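Long-range contacts in nitrogenase molybdenum-iron protein alpha chain (Clostridium pasteurianum, PDB 4WES), which forms part of the molybdenum-iron component of nitrogenase, which reduces dinitrogen to ammonium with electrons from ferredoxin and the hydrolysis of ATP: residues D361-A370 and M434-D443; I471-K479 and E502-W512. All blocks are in the same frame, centred on the assembly; numbering follows the deposited sequence.

The two contacts follow one another along the chain, interaction 1 closing before interaction 2 opens, and their centres lie about 21 Å apart with nearest atoms about 9 Å from each other. A single five-stranded mixed sheet relates them. Interaction 1 pairs its neighbouring strands 361-367 and 439-441; across strand 338-343 lies strand 460-462, the outermost on that side within this chain, and residues 471-479 of interaction 2 are hydrogen-bonded to it, Leu477 to Phe461. Helix 492-507 packs against residues 471-479. One contact thus runs toward the iron-molybdenum cluster, which Phe369 touches, whereas the other is farther from the centre of the subunit and meets both beta chains.

Interaction 1 of 2, residues D361-A370 and M434-D443; sequences DSLVAGFEFA and MHDGTILIDD. With ICS (iron-sulfur-molybdenum cluster with interstitial carbon), chain F.
The carboxylate of Asp361 is turned away from its own amide nitrogen (chi1 179°) and reaches across to His435, whose CG stands between its backbone N and carbonyl carbon (chi1 70°). His435 NE2 donates to Asp361 OD1 over a short 2.5 Å, close to the ring plane and on the syn side of the oxygen, with carboxylate and ring planes 46° apart. The ring is also held through ND1, which donates to Asp436 O, and Thr438 CG2 lies over one face, offset toward the rim. Thr438 OG1 bonds back to His435 O, bracing the type II turn between them.

Past this turn the chain enters strand 439-441, which runs parallel to strand 361-367 in the mixed sheet of this alpha/beta unit. Ile439 N donates to Leu363 O (3.2 Å), Ala365 N to Ile439 O (3.0 Å) and Ile441 N to Ala365 O; Asp443 N continues the ladder to Phe367 O (3.0 Å). Buried Ile441 O lacks a hydrogen-bond partner and receives a CA-H...O contact from Gly366 CA at 3.2 Å. Val364 and Ile439 lie side by side, their CG2 atoms 3.5 Å apart, and Val364 and Ile441 pack against helix 446-456. On the opposite face, Met434 CE reaches 3.8 Å from Ala365 CB. Tyr375 OH hydrogen-bonds both Phe367 N and Asp442 OD1. Beyond the strand, Phe369 CZ approaches sulfur S2B of the iron-molybdenum cluster at 3.4 Å.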
loop_
_atom_site.group_PDB
_atom_site.type_symbol
_atom_site.label_atom_id
_atom_site.label_comp_id
_atom_site.label_asym_id
_atom_site.label_seq_id
_atom_site.Cartn_x
_atom_site.Cartn_y
_atom_site.Cartn_z
ATOM N N ASP A 361 20.659 27.497 -22.101
ATOM C CA ASP A 361 20.565 28.067 -23.424
ATOM C C ASP A 361 19.371 27.483 -24.163
ATOM O O ASP A 361 19.379 26.288 -24.511
ATOM C CB ASP A 361 21.881 27.745 -24.163
ATOM C CG ASP A 361 21.927 28.256 -25.569
ATOM O OD1 ASP A 361 20.990 28.928 -26.038
ATOM O OD2 ASP A 361 22.973 27.982 -26.229
ATOM N N SER A 362 18.346 28.309 -24.407
ATOM C CA SER A 362 17.164 27.886 -25.122
ATOM C C SER A 362 17.372 27.948 -26.621
ATOM O O SER A 362 17.470 29.024 -27.192
ATOM C CB SER A 362 15.944 28.700 -24.707
ATOM O OG SER A 362 15.701 28.534 -23.323
ATOM N N LEU A 363 17.448 26.789 -27.256
ATOM C CA LEU A 363 17.822 26.709 -28.672
ATOM C C LEU A 363 16.649 26.611 -29.617
ATOM O O LEU A 363 16.780 26.933 -30.798
ATOM C CB LEU A 363 18.708 25.478 -28.872
ATOM C CG LEU A 363 20.059 25.562 -28.164
ATOM C CD1 LEU A 363 20.923 24.345 -28.473
ATOM C CD2 LEU A 363 20.770 26.829 -28.605
ATOM N N VAL A 364 15.520 26.112 -29.110
ATOM C CA VAL A 364 14.351 25.812 -29.914
ATOM C C VAL A 364 13.137 26.252 -29.097
ATOM O O VAL A 364 13.068 25.937 -27.905
ATOM C CB VAL A 364 14.227 24.287 -30.165
ATOM C CG1 VAL A 364 12.939 23.998 -30.907
ATOM C CG2 VAL A 364 15.448 23.734 -30.891
ATOM N N ALA A 365 12.198 26.939 -29.729
ATOM C CA ALA A 365 10.944 27.260 -29.065
ATOM C C ALA A 365 9.822 27.281 -30.062
ATOM O O ALA A 365 10.005 27.565 -31.249
ATOM C CB ALA A 365 11.029 28.599 -28.367
ATOM N N GLY A 366 8.611 26.979 -29.589
ATOM C CA GLY A 366 7.450 27.036 -30.456
ATOM C C GLY A 366 6.193 27.028 -29.633
ATOM O O GLY A 366 6.215 26.773 -28.421
ATOM N N PHE A 367 5.082 27.267 -30.308
ATOM C CA PHE A 367 3.766 27.207 -29.730
ATOM C C PHE A 367 2.863 26.300 -30.518
ATOM O O PHE A 367 2.969 26.209 -31.753
ATOM C CB PHE A 367 3.136 28.594 -29.745
ATOM C CG PHE A 367 3.776 29.619 -28.849
ATOM C CD1 PHE A 367 3.797 29.481 -27.462
ATOM C CD2 PHE A 367 4.312 30.789 -29.402
ATOM C CE1 PHE A 367 4.316 30.481 -26.648
ATOM C CE2 PHE A 367 4.811 31.794 -28.573
ATOM C CZ PHE A 367 4.820 31.627 -27.209
ATOM N N GLU A 368 1.923 25.656 -29.819
ATOM C CA GLU A 368 0.860 24.908 -30.488
ATOM C C GLU A 368 -0.002 25.812 -31.349
ATOM O O GLU A 368 -0.351 25.417 -32.472
ATOM C CB GLU A 368 -0.039 24.194 -29.482
ATOM C CG GLU A 368 0.578 23.088 -28.643
ATOM C CD GLU A 368 -0.412 22.433 -27.692
ATOM O OE1 GLU A 368 0.089 21.728 -26.747
ATOM O OE2 GLU A 368 -1.644 22.570 -27.858
ATOM N N PHE A 369 -0.439 26.946 -30.801
ATOM C CA PHE A 369 -1.592 27.640 -31.402
ATOM C C PHE A 369 -1.514 29.156 -31.316
ATOM O O PHE A 369 -2.494 29.847 -31.598
ATOM C CB PHE A 369 -2.902 27.130 -30.737
ATOM C CG PHE A 369 -2.894 27.232 -29.233
ATOM C CD1 PHE A 369 -2.935 28.461 -28.582
ATOM C CD2 PHE A 369 -2.810 26.086 -28.476
ATOM C CE1 PHE A 369 -2.817 28.541 -27.235
ATOM C CE2 PHE A 369 -2.729 26.166 -27.095
ATOM C CZ PHE A 369 -2.693 27.385 -26.481
ATOM N N ALA A 370 -0.358 29.692 -30.924
ATOM C CA ALA A 370 -0.189 31.131 -30.882
ATOM C C ALA A 370 -0.329 31.712 -32.287
ATOM O O ALA A 370 -0.226 31.018 -33.296
ATOM C CB ALA A 370 1.172 31.488 -30.308
ATOM N N MET A 434 14.706 35.685 -28.072
ATOM C CA MET A 434 15.561 34.546 -28.378
ATOM C C MET A 434 16.893 35.010 -28.963
ATOM O O MET A 434 17.016 36.081 -29.546
ATOM C CB MET A 434 14.864 33.649 -29.376
ATOM C CG MET A 434 13.614 33.031 -28.764
ATOM S SD MET A 434 12.626 32.018 -29.887
ATOM C CE MET A 434 13.729 30.644 -30.179
ATOM N N HIS A 435 17.921 34.218 -28.764
ATOM C CA HIS A 435 19.187 34.659 -29.304
ATOM C C HIS A 435 19.377 34.234 -30.757
ATOM O O HIS A 435 18.623 33.452 -31.311
ATOM C CB HIS A 435 20.338 34.259 -28.404
ATOM C CG HIS A 435 20.608 32.800 -28.374
ATOM N ND1 HIS A 435 21.257 32.149 -29.412
ATOM C CD2 HIS A 435 20.438 31.876 -27.402
ATOM C CE1 HIS A 435 21.420 30.872 -29.091
ATOM N NE2 HIS A 435 20.925 30.680 -27.880
ATOM N N ASP A 436 20.381 34.823 -31.394
ATOM C CA ASP A 436 20.641 34.532 -32.794
ATOM C C ASP A 436 21.029 33.064 -32.969
ATOM O O ASP A 436 21.675 32.483 -32.093
ATOM C CB ASP A 436 21.745 35.440 -33.338
ATOM C CG ASP A 436 21.283 36.880 -33.520
ATOM O OD1 ASP A 436 20.058 37.131 -33.502
ATOM O OD2 ASP A 436 22.156 37.779 -33.691
ATOM N N GLY A 437 20.594 32.471 -34.081
ATOM C CA GLY A 437 20.881 31.075 -34.397
ATOM C C GLY A 437 19.909 30.032 -33.868
ATOM O O GLY A 437 20.117 28.834 -34.004
ATOM N N THR A 438 18.824 30.513 -33.267
ATOM C CA THR A 438 17.782 29.669 -32.699
ATOM C C THR A 438 16.656 29.423 -33.709
ATOM O O THR A 438 16.528 30.136 -34.708
ATOM C CB THR A 438 17.256 30.286 -31.379
ATOM O OG1 THR A 438 16.689 31.566 -31.632
ATOM C CG2 THR A 438 18.363 30.332 -30.352
ATOM N N ILE A 439 15.840 28.418 -33.419
ATOM C CA ILE A 439 14.788 28.027 -34.316
ATOM C C ILE A 439 13.433 28.063 -33.631
ATOM O O ILE A 439 13.302 27.702 -32.464
ATOM C CB ILE A 439 15.084 26.637 -34.935
ATOM C CG1 ILE A 439 14.168 26.262 -36.116
ATOM C CG2 ILE A 439 15.131 25.551 -33.882
ATOM C CD1 ILE A 439 14.708 25.105 -36.919
ATOM N N LEU A 440 12.433 28.495 -34.404
ATOM C CA LEU A 440 11.059 28.510 -33.967
ATOM C C LEU A 440 10.275 27.515 -34.803
ATOM O O LEU A 440 10.426 27.476 -36.019
ATOM C CB LEU A 440 10.476 29.911 -34.133
ATOM C CG LEU A 440 11.101 30.928 -33.171
ATOM C CD1 LEU A 440 12.322 31.611 -33.738
ATOM C CD2 LEU A 440 10.108 31.917 -32.588
ATOM N N ILE A 441 9.419 26.733 -34.120
ATOM C CA ILE A 441 8.603 25.726 -34.804
ATOM C C ILE A 441 7.148 25.851 -34.329
ATOM O O ILE A 441 6.805 25.510 -33.192
ATOM C CB ILE A 441 9.089 24.286 -34.538
ATOM C CG1 ILE A 441 10.583 24.118 -34.882
ATOM C CG2 ILE A 441 8.220 23.330 -35.337
ATOM C CD1 ILE A 441 11.145 22.770 -34.471
ATOM N N ASP A 442 6.285 26.317 -35.213
ATOM C CA ASP A 442 4.861 26.440 -34.939
ATOM C C ASP A 442 4.168 25.109 -35.202
ATOM O O ASP A 442 4.396 24.459 -36.221
ATOM C CB ASP A 442 4.255 27.548 -35.798
ATOM C CG ASP A 442 2.775 27.698 -35.608
ATOM O OD1 ASP A 442 2.397 28.158 -34.506
ATOM O OD2 ASP A 442 2.020 27.339 -36.533
ATOM N N ASP A 443 3.278 24.716 -34.283
ATOM C CA ASP A 443 2.562 23.441 -34.379
ATOM C C ASP A 443 3.562 22.301 -34.603
ATOM O O ASP A 443 3.394 21.443 -35.472
ATOM C CB ASP A 443 1.474 23.488 -35.461
ATOM C CG ASP A 443 0.417 22.378 -35.352
ATOM O OD1 ASP A 443 0.387 21.596 -34.378
ATOM O OD2 ASP A 443 -0.395 22.284 -36.330
HETATM FE FE1 ICS F . -2.428 31.115 -21.963
HETATM MO MO1 ICS F . -1.929 24.197 -21.430
HETATM FE FE2 ICS F . -3.428 28.802 -22.811
HETATM FE FE3 ICS F . -2.634 29.058 -20.271
HETATM FE FE4 ICS F . -0.848 29.055 -22.239
HETATM FE FE5 ICS F . -0.663 26.486 -22.073
HETATM FE FE6 ICS F . -3.235 26.243 -22.578
HETATM FE FE7 ICS F . -2.431 26.480 -20.126
HETATM C CX ICS F . -2.171 27.724 -21.700
HETATM S S1A ICS F . -1.964 30.079 -23.968
HETATM S S1B ICS F . -1.610 25.086 -23.570
HETATM S S2A ICS F . -4.362 30.183 -21.269
HETATM S S2B ICS F . -4.715 27.282 -23.802
HETATM S S3A ICS F . 0.996 27.883 -22.689
HETATM S S3B ICS F . -4.046 25.101 -20.852
HETATM S S4A ICS F . -0.848 30.448 -20.416
HETATM S S4B ICS F . -0.463 25.448 -20.099
HETATM S S5A ICS F . -2.932 27.810 -18.442
HETATM O O HOH W 1 17.086 31.831 -27.092
HETATM O O HOH W 2 18.881 25.882 -32.599
HETATM O O HOH W 3 -0.300 28.461 -34.383
#

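Interaction 2 of 2, residues I471-K479 and E502-W512; sequences IQKGGVLSK and ELVNGIYTPAW
Leu477 fills the junction between the indole of Trp512 and the last turns of helix 492-507. Its CB lies 4.1 Å from Trp512 CZ2; from there a chi1 of 180° sends CG toward the helix, where the methyls part, CD1 to the indole and CD2 to aliphatic side chains. CD1 sits 3.8 Å from Trp512 CZ2 and close to Gly506 CA, where glycine lets the leucine settle onto the helix backbone. CD2 lies between Ile507 CD1 (3.5 Å) and Leu503 CD1 (3.9 Å), residues one turn of the helix apart.

The indole is fixed in rotation by its NE1, which donates to Gly506 O at 2.9 Å, nearly in the ring plane. At its far rim CH2 meets Gln472 CD, the amide standing almost perpendicular (88°) to the ring. Gln472 OE1 in turn accepts from Ser478 N at 2.9 Å on an in-plane lone pair, tying the loop to its own helix. Lys479 NZ reaches Glu502 through water, donating at 2.6 Å to one that bonds Glu502 OE1.

Ile304 of a beta chain packs on both Gln472 and Trp512. Helix 492-507 and the following 3-10 segment thus pack over the chain beside strand 460-462, outermost of the sheet within this subunit, as in a layered alpha/beta fold.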
loop_
_atom_site.group_PDB
_atom_site.type_symbol
_atom_site.label_atom_id
_atom_site.label_comp_id
_atom_site.label_asym_id
_atom_site.label_seq_id
_atom_site.Cartn_x
_atom_site.Cartn_y
_atom_site.Cartn_z
ATOM N N ILE A 471 9.936 11.814 -25.090
ATOM C CA ILE A 471 11.247 12.414 -24.930
ATOM C C ILE A 471 12.073 11.584 -23.899
ATOM O O ILE A 471 13.245 11.258 -24.126
ATOM C CB ILE A 471 11.113 13.884 -24.453
ATOM C CG1 ILE A 471 10.413 14.723 -25.517
ATOM C CG2 ILE A 471 12.487 14.457 -24.095
ATOM C CD1 ILE A 471 9.802 16.014 -24.956
ATOM N N GLN A 472 11.450 11.248 -22.780
ATOM C CA GLN A 472 12.190 10.543 -21.726
ATOM C C GLN A 472 12.539 9.094 -22.089
ATOM O O GLN A 472 13.565 8.596 -21.631
ATOM C CB GLN A 472 11.472 10.642 -20.386
ATOM C CG GLN A 472 11.352 12.082 -19.937
ATOM C CD GLN A 472 11.146 12.317 -18.463
ATOM O OE1 GLN A 472 11.498 13.402 -17.962
ATOM N NE2 GLN A 472 10.555 11.376 -17.756
ATOM N N LYS A 473 11.740 8.439 -22.928
ATOM C CA LYS A 473 12.095 7.107 -23.421
ATOM C C LYS A 473 13.442 7.164 -24.154
ATOM O O LYS A 473 14.177 6.177 -24.197
ATOM C CB LYS A 473 11.045 6.543 -24.374
ATOM C CG LYS A 473 9.770 6.023 -23.744
ATOM C CD LYS A 473 9.898 4.751 -22.952
ATOM C CE LYS A 473 8.523 4.255 -22.572
ATOM N NZ LYS A 473 8.561 3.008 -21.757
ATOM N N GLY A 474 13.721 8.301 -24.777
ATOM C CA GLY A 474 14.983 8.544 -25.446
ATOM C C GLY A 474 16.113 9.040 -24.575
ATOM O O GLY A 474 17.153 9.433 -25.098
ATOM N N GLY A 475 15.932 9.032 -23.262
ATOM C CA GLY A 475 16.997 9.374 -22.342
ATOM C C GLY A 475 17.216 10.856 -22.126
ATOM O O GLY A 475 18.280 11.242 -21.644
ATOM N N VAL A 476 16.224 11.692 -22.452
ATOM C CA VAL A 476 16.312 13.148 -22.274
ATOM C C VAL A 476 15.227 13.591 -21.299
ATOM O O VAL A 476 14.081 13.179 -21.401
ATOM C CB VAL A 476 16.123 13.853 -23.636
ATOM C CG1 VAL A 476 16.059 15.361 -23.506
ATOM C CG2 VAL A 476 17.237 13.424 -24.602
ATOM N N LEU A 477 15.596 14.464 -20.356
ATOM C CA LEU A 477 14.640 14.988 -19.408
ATOM C C LEU A 477 13.575 15.832 -20.093
ATOM O O LEU A 477 13.887 16.703 -20.910
ATOM C CB LEU A 477 15.365 15.872 -18.395
ATOM C CG LEU A 477 14.486 16.503 -17.325
ATOM C CD1 LEU A 477 13.911 15.462 -16.391
ATOM C CD2 LEU A 477 15.252 17.568 -16.552
ATOM N N SER A 478 12.312 15.591 -19.709
ATOM C CA SER A 478 11.231 16.462 -20.137
ATOM C C SER A 478 10.390 16.871 -18.953
ATOM O O SER A 478 9.704 16.036 -18.371
ATOM C CB SER A 478 10.348 15.789 -21.204
ATOM O OG SER A 478 9.302 16.655 -21.606
ATOM N N LYS A 479 10.414 18.146 -18.605
ATOM C CA LYS A 479 9.520 18.678 -17.584
ATOM C C LYS A 479 8.357 19.368 -18.254
ATOM O O LYS A 479 8.507 20.091 -19.249
ATOM C CB LYS A 479 10.272 19.607 -16.627
ATOM C CG LYS A 479 11.225 18.857 -15.674
ATOM C CD LYS A 479 10.514 17.877 -14.779
ATOM C CE LYS A 479 11.361 17.221 -13.709
ATOM N NZ LYS A 479 10.511 16.345 -12.858
ATOM N N GLU A 502 12.994 21.457 -8.693
ATOM C CA GLU A 502 12.459 20.379 -9.484
ATOM C C GLU A 502 13.327 20.098 -10.708
ATOM O O GLU A 502 13.491 18.933 -11.127
ATOM C CB GLU A 502 11.003 20.649 -9.857
ATOM C CG GLU A 502 10.067 20.469 -8.675
ATOM C CD GLU A 502 9.892 19.025 -8.212
ATOM O OE1 GLU A 502 10.030 18.146 -9.019
ATOM O OE2 GLU A 502 9.518 18.839 -7.039
ATOM N N LEU A 503 13.835 21.146 -11.335
ATOM C CA LEU A 503 14.633 21.014 -12.532
ATOM C C LEU A 503 15.970 20.349 -12.232
ATOM O O LEU A 503 16.380 19.391 -12.922
ATOM C CB LEU A 503 14.799 22.351 -13.217
ATOM C CG LEU A 503 15.531 22.298 -14.574
ATOM C CD1 LEU A 503 14.913 21.292 -15.507
ATOM C CD2 LEU A 503 15.531 23.696 -15.171
ATOM N N VAL A 504 16.652 20.829 -11.205
ATOM C CA VAL A 504 17.906 20.188 -10.767
ATOM C C VAL A 504 17.634 18.742 -10.403
ATOM O O VAL A 504 18.368 17.823 -10.820
ATOM C CB VAL A 504 18.513 20.962 -9.564
ATOM C CG1 VAL A 504 19.684 20.169 -8.984
ATOM C CG2 VAL A 504 18.932 22.328 -9.989
ATOM N N ASN A 505 16.572 18.474 -9.640
ATOM C CA ASN A 505 16.274 17.102 -9.264
ATOM C C ASN A 505 16.085 16.211 -10.504
ATOM O O ASN A 505 16.463 15.032 -10.510
ATOM C CB ASN A 505 15.031 17.045 -8.373
ATOM C CG ASN A 505 15.279 17.513 -6.965
ATOM O OD1 ASN A 505 16.407 17.812 -6.607
ATOM N ND2 ASN A 505 14.218 17.548 -6.153
ATOM N N GLY A 506 15.434 16.750 -11.541
ATOM C CA GLY A 506 15.245 15.994 -12.763
ATOM C C GLY A 506 16.543 15.667 -13.471
ATOM O O GLY A 506 16.778 14.517 -13.870
ATOM N N ILE A 507 17.411 16.667 -13.631
ATOM C CA ILE A 507 18.638 16.473 -14.359
ATOM C C ILE A 507 19.535 15.461 -13.670
ATOM O O ILE A 507 20.180 14.662 -14.347
ATOM C CB ILE A 507 19.388 17.820 -14.520
ATOM C CG1 ILE A 507 18.667 18.768 -15.483
ATOM C CG2 ILE A 507 20.841 17.632 -14.944
ATOM C CD1 ILE A 507 18.665 18.367 -16.947
ATOM N N TYR A 508 19.573 15.502 -12.351
ATOM C CA TYR A 508 20.522 14.706 -11.553
ATOM C C TYR A 508 19.935 13.395 -11.036
ATOM O O TYR A 508 20.585 12.687 -10.261
ATOM C CB TYR A 508 21.128 15.589 -10.441
ATOM C CG TYR A 508 22.049 16.626 -11.023
ATOM C CD1 TYR A 508 23.376 16.370 -11.206
ATOM C CD2 TYR A 508 21.600 17.875 -11.388
ATOM C CE1 TYR A 508 24.228 17.302 -11.743
ATOM C CE2 TYR A 508 22.430 18.803 -11.954
ATOM C CZ TYR A 508 23.759 18.526 -12.132
ATOM O OH TYR A 508 24.622 19.451 -12.682
ATOM N N THR A 509 18.755 13.020 -11.525
ATOM C CA THR A 509 18.201 11.690 -11.211
ATOM C C THR A 509 19.178 10.604 -11.676
ATOM O O THR A 509 19.547 10.547 -12.842
ATOM C CB THR A 509 16.844 11.551 -11.916
ATOM O OG1 THR A 509 15.894 12.426 -11.278
ATOM C CG2 THR A 509 16.293 10.152 -11.845
ATOM N N PRO A 510 19.600 9.698 -10.775
ATOM C CA PRO A 510 20.657 8.742 -11.166
ATOM C C PRO A 510 20.286 7.815 -12.296
ATOM O O PRO A 510 21.184 7.384 -13.035
ATOM C CB PRO A 510 20.950 8.011 -9.864
ATOM C CG PRO A 510 20.635 9.017 -8.797
ATOM C CD PRO A 510 19.403 9.715 -9.320
ATOM N N ALA A 511 19.011 7.444 -12.414
ATOM C CA ALA A 511 18.637 6.409 -13.380
ATOM C C ALA A 511 18.958 6.772 -14.823
ATOM O O ALA A 511 19.065 5.882 -15.664
ATOM C CB ALA A 511 17.166 6.046 -13.236
ATOM N N TRP A 512 19.100 8.075 -15.133
ATOM C CA TRP A 512 19.450 8.435 -16.485
ATOM C C TRP A 512 20.744 7.753 -16.949
ATOM O O TRP A 512 20.900 7.526 -18.153
ATOM C CB TRP A 512 19.614 9.949 -16.646
ATOM C CG TRP A 512 18.372 10.774 -16.466
ATOM C CD1 TRP A 512 18.150 11.702 -15.517
ATOM C CD2 TRP A 512 17.179 10.720 -17.262
ATOM N NE1 TRP A 512 16.915 12.261 -15.679
ATOM C CE2 TRP A 512 16.293 11.686 -16.751
ATOM C CE3 TRP A 512 16.805 10.003 -18.404
ATOM C CZ2 TRP A 512 15.043 11.919 -17.308
ATOM C CZ3 TRP A 512 15.545 10.237 -18.957
ATOM C CH2 TRP A 512 14.681 11.208 -18.400
HETATM O O HOH W 4 20.190 9.216 -20.499
HETATM O O HOH W 5 12.334 16.488 -10.443
HETATM O O HOH W 6 9.045 18.095 -11.517
#